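Local coordinates for protein glucosamine kinase (Streptacidiphilus jiangxiensis, PDB 6HWK) that phosphorylates D-glucosamine to D-glucosamine 6-phosphate at the expense of ATP and, to a lesser extent, also acts on glucose, at residues D338-T343 / R396-L401. Sequence-based numbering, arbitrary orientation.
Sequences DVVGMT and RLLTPL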
loop_
_atom_site.group_PDB
_atom_site.type_symbol
_atom_site.label_atom_id
_atom_site.label_comp_id
_atom_site.label_asym_id
_atom_site.label_seq_id
_atom_site.Cartn_x
_atom_site.Cartn_y
_atom_site.Cartn_z
ATOM N N ASP D 338 -14.203 18.776 -10.872
ATOM C CA ASP D 338 -13.775 17.941 -11.990
ATOM C C ASP D 338 -12.383 17.373 -11.758
ATOM O O ASP D 338 -12.081 16.266 -12.221
ATOM C CB ASP D 338 -13.805 18.742 -13.292
ATOM C CG ASP D 338 -15.207 19.153 -13.695
ATOM O OD1 ASP D 338 -16.176 18.638 -13.100
ATOM O OD2 ASP D 338 -15.338 19.995 -14.609
ATOM N N VAL D 339 -11.528 18.110 -11.048
ATOM C CA VAL D 339 -10.161 17.657 -10.818
ATOM C C VAL D 339 -10.150 16.442 -9.900
ATOM O O VAL D 339 -9.513 15.425 -10.199
ATOM C CB VAL D 339 -9.307 18.804 -10.252
ATOM C CG1 VAL D 339 -7.894 18.322 -9.963
ATOM C CG2 VAL D 339 -9.290 19.976 -11.223
ATOM N N VAL D 340 -10.855 16.525 -8.767
ATOM C CA VAL D 340 -10.933 15.378 -7.871
ATOM C C VAL D 340 -11.727 14.241 -8.494
ATOM O O VAL D 340 -11.537 13.079 -8.118
ATOM C CB VAL D 340 -11.535 15.771 -6.506
ATOM C CG1 VAL D 340 -10.721 16.885 -5.867
ATOM C CG2 VAL D 340 -12.993 16.177 -6.654
ATOM N N GLY D 341 -12.614 14.539 -9.444
ATOM C CA GLY D 341 -13.308 13.473 -10.146
ATOM C C GLY D 341 -12.372 12.636 -10.997
ATOM O O GLY D 341 -12.447 11.403 -10.992
ATOM N N MET D 342 -11.470 13.290 -11.730
ATOM C CA MET D 342 -10.540 12.560 -12.583
ATOM C C MET D 342 -9.430 11.900 -11.773
ATOM O O MET D 342 -9.074 10.745 -12.036
ATOM C CB MET D 342 -9.945 13.497 -13.635
ATOM C CG MET D 342 -8.996 12.813 -14.605
ATOM S SD MET D 342 -9.807 11.575 -15.633
ATOM C CE MET D 342 -10.999 12.578 -16.516
ATOM N N THR D 343 -8.869 12.611 -10.791
ATOM C CA THR D 343 -7.778 12.041 -10.005
ATOM C C THR D 343 -8.247 10.861 -9.163
ATOM O O THR D 343 -7.452 9.960 -8.869
ATOM C CB THR D 343 -7.143 13.108 -9.114
ATOM O OG1 THR D 343 -8.148 13.710 -8.289
ATOM C CG2 THR D 343 -6.478 14.180 -9.960
ATOM N N ARG D 396 -7.250 24.027 -1.995
ATOM C CA ARG D 396 -7.724 23.709 -0.654
ATOM C C ARG D 396 -8.946 22.801 -0.681
ATOM O O ARG D 396 -9.279 22.195 0.343
ATOM C CB ARG D 396 -8.045 24.991 0.113
ATOM C CG ARG D 396 -6.869 25.938 0.254
ATOM C CD ARG D 396 -7.280 27.208 0.976
ATOM N NE ARG D 396 -8.370 27.893 0.287
ATOM C CZ ARG D 396 -8.955 29.000 0.732
ATOM N NH1 ARG D 396 -8.557 29.551 1.871
ATOM N NH2 ARG D 396 -9.940 29.555 0.040
ATOM N N LEU D 397 -9.621 22.699 -1.826
ATOM C CA LEU D 397 -10.756 21.802 -1.983
ATOM C C LEU D 397 -10.343 20.376 -2.316
ATOM O O LEU D 397 -11.192 19.480 -2.270
ATOM C CB LEU D 397 -11.690 22.328 -3.075
ATOM C CG LEU D 397 -12.540 23.553 -2.741
ATOM C CD1 LEU D 397 -12.774 24.393 -3.983
ATOM C CD2 LEU D 397 -13.864 23.115 -2.143
ATOM N N LEU D 398 -9.068 20.146 -2.641
ATOM C CA LEU D 398 -8.637 18.825 -3.092
ATOM C C LEU D 398 -8.905 17.760 -2.036
ATOM O O LEU D 398 -9.506 16.720 -2.327
ATOM C CB LEU D 398 -7.154 18.853 -3.461
ATOM C CG LEU D 398 -6.805 19.518 -4.792
ATOM C CD1 LEU D 398 -5.303 19.499 -5.020
ATOM C CD2 LEU D 398 -7.536 18.827 -5.933
ATOM N N THR D 399 -8.467 18.006 -0.796
ATOM C CA THR D 399 -8.643 16.995 0.245
ATOM C C THR D 399 -10.111 16.770 0.596
ATOM O O THR D 399 -10.546 15.605 0.604
ATOM C CB THR D 399 -7.809 17.360 1.478
ATOM O OG1 THR D 399 -6.437 17.525 1.099
ATOM C CG2 THR D 399 -7.906 16.264 2.523
ATOM N N PRO D 400 -10.925 17.796 0.885
ATOM C CA PRO D 400 -12.321 17.506 1.258
ATOM C C PRO D 400 -13.132 16.892 0.131
ATOM O O PRO D 400 -13.932 15.980 0.378
ATOM C CB PRO D 400 -12.871 18.880 1.671
ATOM C CG PRO D 400 -11.666 19.712 1.957
ATOM C CD PRO D 400 -10.635 19.239 0.989
ATOM N N LEU D 401 -12.954 17.365 -1.104
ATOM C CA LEU D 401 -13.737 16.826 -2.210
ATOM C C LEU D 401 -13.305 15.412 -2.576
ATOM O O LEU D 401 -14.118 14.630 -3.081
ATOM C CB LEU D 401 -13.638 17.747 -3.427
ATOM C CG LEU D 401 -14.199 19.163 -3.262
ATOM C CD1 LEU D 401 -14.137 19.919 -4.580
ATOM C CD2 LEU D 401 -15.619 19.132 -2.719
#
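Val340 meets Leu398 and Leu401 as a two-pronged apolar tip laid against the N-terminal part of helix 398-416, a compact example of how a beta-branched residue can serve two neighbours at once. Its CB faces the partner segment and already lies 4.2 Å from Leu401 CB. There the side chain divides. CG1, lying opposite the carbonyl carbon (chi1 -57°), reaches between the two leucines: it is 3.7 Å from Leu398 CD2 and 3.9 Å from Leu401 CB, while the backbone oxygen of Leu398 also borders it. CG2 keeps to Leu401, whose CB lies 3.6 Å from Val340 CG2, and these two side chains run nearly perpendicular to each other. Leu398 leaves its backbone alongside the partner segment, not toward it; with CD1 continuing the chain (chi2 179°), CD2 is the branch that turns to the two valines, Val339 CG1 touching it more loosely at 4.1 Å. The helices come close here, with the CA atoms of Val340 and Leu398 6.3 Å apart. Within helix 335-356, Val339 O accepts from both the backbone N and OG1 of Thr343, so the hydroxyl donates back into its own helix. The contact belongs to the helical lobe of this kinase: Val339 also packs on Leu377 and Tyr380 of helix 362-386, while Asp338 turns to helix 212-233 and to the backbone NH groups of His298 and Gly299, just before the glucosamine-binding Asp300.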